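Local coordinates for protein putative phosphosugar isomerase (Clostridium difficile, PDB 3G68) that is a putative phosphosugar isomerase with two SIS domains, probably binding phosphorylated sugars as in relatives of the glucosamine-6-phosphate synthase isomerase domain, at residues Y251-D264 with M274-I288. Sequence-based numbering, arbitrary orientation.
Sequences YNAINSDSTIFILD and MIDVLSGWTENVFAI
Five backbone hydrogen bonds tie Ile260, Ile262 and Asp264 to Asn284, Phe286 and Ile288 in parallel register. They run from Ile260 N to Asn284 O (2.9 Å), then through the backbone N and O of Phe286 and Ile288 to Asp264 N, all fairly straight at the hydrogen. Before this ladder, side chains take over: Ser258 O accepts Thr282 OG1 (2.6 Å) in its carbonyl plane and Asn284 ND2 (3.3 Å) from well above it. Thr282 OG1, set anti to its own backbone N (chi1 173°), also receives Asn284 N in an ST turn, while a water links Ser256 O with Glu283 N. The strand axes, 4.7 Å apart at 16°, and helix 271-279, whose segment 274-279 runs almost antiparallel to strand 258-264, define a beta-alpha-beta unit. It belongs to the parallel sheet of one SIS domain, in which strand 210-215 borders strand 258-264 on its other edge. Apolar packing on the helix-covered face centres on Ile262, whose CD1 meets Ile275 CG1 at 3.5 Å and also touches Met274, Leu278 and Val285. At the start of segment 251-264, Ile254 CG2 meets the edge of the Trp281 ring, 3.8 Å from CE3, and Tyr251 CB lies near CZ3. On the opposite face of the sheet, which carries Thr259, Phe261 and Phe286, the two phenylalanine side chains run side by side; their planes, 24° apart, are slid past each other, so the rings, with centroids 5.3 Å apart, barely overlap. Thr259 CG2 abuts the Phe286 edge, and Leu205 of helix 202-206 packs against Phe261.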
# COMPACT_ATOMS: atom_id res chain seq x y z
N TYR B 251 -0.44 -66.58 -8.90
CA TYR B 251 0.46 -66.69 -7.74
C TYR B 251 1.33 -67.96 -7.76
O TYR B 251 2.39 -67.97 -7.13
CB TYR B 251 -0.33 -66.68 -6.41
CG TYR B 251 -1.21 -67.87 -6.21
CD1 TYR B 251 -2.55 -67.84 -6.61
CD2 TYR B 251 -0.72 -69.05 -5.63
CE1 TYR B 251 -3.36 -68.95 -6.46
CE2 TYR B 251 -1.52 -70.16 -5.50
CZ TYR B 251 -2.85 -70.09 -5.89
OH TYR B 251 -3.68 -71.18 -5.75
N ASN B 252 0.86 -69.03 -8.41
CA ASN B 252 1.60 -70.29 -8.51
C ASN B 252 2.97 -70.11 -9.14
O ASN B 252 3.86 -70.87 -8.83
CB ASN B 252 0.84 -71.36 -9.31
CG ASN B 252 -0.38 -71.87 -8.61
OD1 ASN B 252 -1.52 -71.61 -9.01
ND2 ASN B 252 -0.16 -72.57 -7.54
N ALA B 253 3.11 -69.14 -10.07
CA ALA B 253 4.37 -68.93 -10.77
C ALA B 253 5.32 -67.91 -10.13
O ALA B 253 6.38 -67.65 -10.69
CB ALA B 253 4.10 -68.53 -12.26
N ILE B 254 5.00 -67.38 -8.95
CA ILE B 254 5.86 -66.37 -8.32
C ILE B 254 7.02 -67.06 -7.61
O ILE B 254 6.83 -68.07 -6.89
CB ILE B 254 5.05 -65.46 -7.37
CG1 ILE B 254 3.95 -64.71 -8.14
CG2 ILE B 254 5.95 -64.49 -6.58
CD1 ILE B 254 4.37 -63.81 -9.34
N ASN B 255 8.24 -66.55 -7.84
CA ASN B 255 9.44 -67.07 -7.17
C ASN B 255 10.38 -65.92 -6.84
O ASN B 255 10.05 -64.75 -7.11
CB ASN B 255 10.09 -68.20 -7.97
CG ASN B 255 10.49 -67.76 -9.34
OD1 ASN B 255 11.25 -66.83 -9.46
ND2 ASN B 255 9.96 -68.44 -10.38
N SER B 256 11.53 -66.21 -6.23
CA SER B 256 12.39 -65.14 -5.73
C SER B 256 13.01 -64.27 -6.84
O SER B 256 13.54 -63.17 -6.57
CB SER B 256 13.45 -65.71 -4.78
OG SER B 256 14.40 -66.39 -5.56
N ASP B 257 12.99 -64.77 -8.06
CA ASP B 257 13.45 -63.99 -9.22
C ASP B 257 12.33 -63.16 -9.89
O ASP B 257 12.60 -62.50 -10.92
CB ASP B 257 14.08 -64.91 -10.28
CG ASP B 257 15.50 -65.38 -9.95
OD1 ASP B 257 16.22 -64.77 -9.10
OD2 ASP B 257 15.91 -66.35 -10.62
N SER B 258 11.10 -63.20 -9.37
CA SER B 258 9.98 -62.44 -9.91
C SER B 258 10.01 -60.99 -9.41
O SER B 258 10.31 -60.73 -8.21
CB SER B 258 8.63 -63.01 -9.44
OG SER B 258 8.46 -64.38 -9.81
N THR B 259 9.69 -60.07 -10.32
CA THR B 259 9.48 -58.66 -10.03
C THR B 259 7.99 -58.40 -10.19
O THR B 259 7.38 -58.80 -11.22
CB THR B 259 10.29 -57.76 -10.93
OG1 THR B 259 11.69 -58.01 -10.72
CG2 THR B 259 9.97 -56.27 -10.64
N ILE B 260 7.42 -57.68 -9.22
CA ILE B 260 5.98 -57.34 -9.25
C ILE B 260 5.78 -55.87 -8.92
O ILE B 260 6.33 -55.34 -7.95
CB ILE B 260 5.07 -58.15 -8.27
CG1 ILE B 260 5.31 -59.65 -8.37
CG2 ILE B 260 3.58 -57.87 -8.57
CD1 ILE B 260 6.50 -60.09 -7.63
N PHE B 261 4.99 -55.21 -9.78
CA PHE B 261 4.59 -53.81 -9.61
C PHE B 261 3.11 -53.86 -9.27
O PHE B 261 2.33 -54.49 -10.02
CB PHE B 261 4.79 -52.99 -10.87
CG PHE B 261 6.21 -52.76 -11.18
CD1 PHE B 261 6.92 -51.78 -10.50
CD2 PHE B 261 6.86 -53.55 -12.11
CE1 PHE B 261 8.25 -51.56 -10.75
CE2 PHE B 261 8.22 -53.33 -12.39
CZ PHE B 261 8.91 -52.33 -11.71
N ILE B 262 2.74 -53.26 -8.14
CA ILE B 262 1.34 -53.17 -7.72
C ILE B 262 0.89 -51.71 -7.87
O ILE B 262 1.44 -50.80 -7.25
CB ILE B 262 1.10 -53.70 -6.29
CG1 ILE B 262 1.52 -55.20 -6.23
CG2 ILE B 262 -0.38 -53.55 -5.90
CD1 ILE B 262 1.20 -55.95 -4.93
N LEU B 263 -0.09 -51.50 -8.75
CA LEU B 263 -0.68 -50.18 -9.01
C LEU B 263 -1.89 -50.13 -8.08
O LEU B 263 -2.93 -50.71 -8.37
CB LEU B 263 -1.07 -50.09 -10.48
CG LEU B 263 0.06 -50.31 -11.50
CD1 LEU B 263 -0.50 -50.10 -12.95
CD2 LEU B 263 1.20 -49.37 -11.21
N ASP B 264 -1.71 -49.49 -6.93
CA ASP B 264 -2.70 -49.47 -5.86
C ASP B 264 -3.57 -48.21 -5.91
O ASP B 264 -3.17 -47.12 -5.49
CB ASP B 264 -1.99 -49.62 -4.50
CG ASP B 264 -2.96 -49.54 -3.32
OD1 ASP B 264 -4.18 -49.74 -3.50
OD2 ASP B 264 -2.48 -49.26 -2.20
N MSE B 274 -1.95 -58.82 0.01
CA MSE B 274 -1.31 -59.27 -1.24
C MSE B 274 0.20 -58.98 -1.15
O MSE B 274 1.02 -59.87 -1.39
CB MSE B 274 -1.92 -58.56 -2.46
CG MSE B 274 -1.28 -58.91 -3.81
SE MSE B 274 -1.58 -60.75 -4.30
CE MSE B 274 -3.36 -60.59 -5.27
N ILE B 275 0.55 -57.74 -0.80
CA ILE B 275 1.95 -57.30 -0.71
C ILE B 275 2.71 -58.16 0.31
O ILE B 275 3.83 -58.60 0.04
CB ILE B 275 2.07 -55.78 -0.39
CG1 ILE B 275 1.55 -54.95 -1.59
CG2 ILE B 275 3.53 -55.43 -0.09
CD1 ILE B 275 1.32 -53.46 -1.30
N ASP B 276 2.10 -58.39 1.46
CA ASP B 276 2.74 -59.19 2.50
C ASP B 276 2.99 -60.63 2.04
O ASP B 276 4.10 -61.13 2.23
CB ASP B 276 1.93 -59.15 3.81
CG ASP B 276 1.91 -57.73 4.45
OD1 ASP B 276 2.62 -56.80 3.97
OD2 ASP B 276 1.16 -57.54 5.45
N VAL B 277 2.00 -61.27 1.43
CA VAL B 277 2.18 -62.66 0.95
C VAL B 277 3.27 -62.71 -0.12
O VAL B 277 4.23 -63.51 -0.03
CB VAL B 277 0.87 -63.29 0.43
CG1 VAL B 277 1.13 -64.68 -0.17
CG2 VAL B 277 -0.16 -63.34 1.57
N LEU B 278 3.18 -61.82 -1.10
CA LEU B 278 4.18 -61.84 -2.18
C LEU B 278 5.57 -61.49 -1.70
O LEU B 278 6.55 -62.01 -2.24
CB LEU B 278 3.78 -60.90 -3.32
CG LEU B 278 2.50 -61.26 -4.06
CD1 LEU B 278 2.10 -60.14 -5.03
CD2 LEU B 278 2.69 -62.61 -4.75
N SER B 279 5.68 -60.60 -0.70
CA SER B 279 7.00 -60.17 -0.19
C SER B 279 7.71 -61.29 0.55
O SER B 279 8.92 -61.24 0.75
CB SER B 279 6.89 -58.87 0.62
OG SER B 279 6.40 -57.82 -0.22
N GLY B 280 6.96 -62.30 0.96
CA GLY B 280 7.51 -63.51 1.54
C GLY B 280 8.14 -64.41 0.48
O GLY B 280 8.94 -65.27 0.84
N TRP B 281 7.77 -64.27 -0.80
CA TRP B 281 8.33 -65.08 -1.90
C TRP B 281 9.40 -64.36 -2.74
O TRP B 281 10.25 -65.03 -3.34
CB TRP B 281 7.24 -65.59 -2.85
CG TRP B 281 6.14 -66.42 -2.19
CD1 TRP B 281 6.28 -67.24 -1.12
CD2 TRP B 281 4.80 -66.62 -2.67
NE1 TRP B 281 5.09 -67.88 -0.84
CE2 TRP B 281 4.16 -67.51 -1.77
CE3 TRP B 281 4.05 -66.08 -3.71
CZ2 TRP B 281 2.82 -67.91 -1.91
CZ3 TRP B 281 2.72 -66.47 -3.86
CH2 TRP B 281 2.12 -67.37 -2.95
N THR B 282 9.34 -63.03 -2.80
CA THR B 282 10.30 -62.22 -3.56
C THR B 282 10.51 -60.87 -2.90
O THR B 282 9.57 -60.30 -2.31
CB THR B 282 9.84 -62.01 -5.05
OG1 THR B 282 10.72 -61.08 -5.71
CG2 THR B 282 8.41 -61.51 -5.14
N GLU B 283 11.75 -60.39 -3.00
CA GLU B 283 12.15 -59.10 -2.45
C GLU B 283 11.92 -57.98 -3.48
O GLU B 283 12.20 -56.80 -3.22
CB GLU B 283 13.63 -59.17 -1.99
CG GLU B 283 13.84 -60.24 -0.89
CD GLU B 283 15.24 -60.27 -0.30
OE1 GLU B 283 15.44 -61.04 0.69
OE2 GLU B 283 16.13 -59.56 -0.80
N ASN B 284 11.38 -58.33 -4.65
CA ASN B 284 11.14 -57.40 -5.74
C ASN B 284 9.69 -56.98 -5.93
O ASN B 284 9.18 -57.00 -7.06
CB ASN B 284 11.68 -58.04 -7.04
CG ASN B 284 13.08 -58.55 -6.86
OD1 ASN B 284 13.96 -57.84 -6.37
ND2 ASN B 284 13.30 -59.82 -7.20
N VAL B 285 9.03 -56.59 -4.82
CA VAL B 285 7.65 -56.09 -4.87
C VAL B 285 7.70 -54.54 -4.71
O VAL B 285 8.25 -54.01 -3.74
CB VAL B 285 6.71 -56.75 -3.83
CG1 VAL B 285 5.29 -56.16 -4.05
CG2 VAL B 285 6.69 -58.29 -3.99
N PHE B 286 7.12 -53.83 -5.67
CA PHE B 286 7.12 -52.35 -5.69
C PHE B 286 5.68 -51.89 -5.77
O PHE B 286 5.00 -52.20 -6.73
CB PHE B 286 7.89 -51.81 -6.91
CG PHE B 286 9.30 -52.32 -7.03
CD1 PHE B 286 10.36 -51.62 -6.46
CD2 PHE B 286 9.57 -53.48 -7.73
CE1 PHE B 286 11.64 -52.10 -6.55
CE2 PHE B 286 10.88 -53.96 -7.82
CZ PHE B 286 11.90 -53.27 -7.24
N ALA B 287 5.20 -51.16 -4.75
CA ALA B 287 3.82 -50.65 -4.74
C ALA B 287 3.80 -49.17 -5.09
O ALA B 287 4.62 -48.42 -4.62
CB ALA B 287 3.16 -50.89 -3.40
N ILE B 288 2.87 -48.79 -5.95
CA ILE B 288 2.73 -47.43 -6.43
C ILE B 288 1.31 -46.93 -6.12
O ILE B 288 0.32 -47.57 -6.51
CB ILE B 288 2.96 -47.36 -7.97
CG1 ILE B 288 4.37 -47.86 -8.34
CG2 ILE B 288 2.66 -45.98 -8.47
CD1 ILE B 288 4.66 -48.03 -9.84
O HOH W 1 13.85 -61.98 -4.23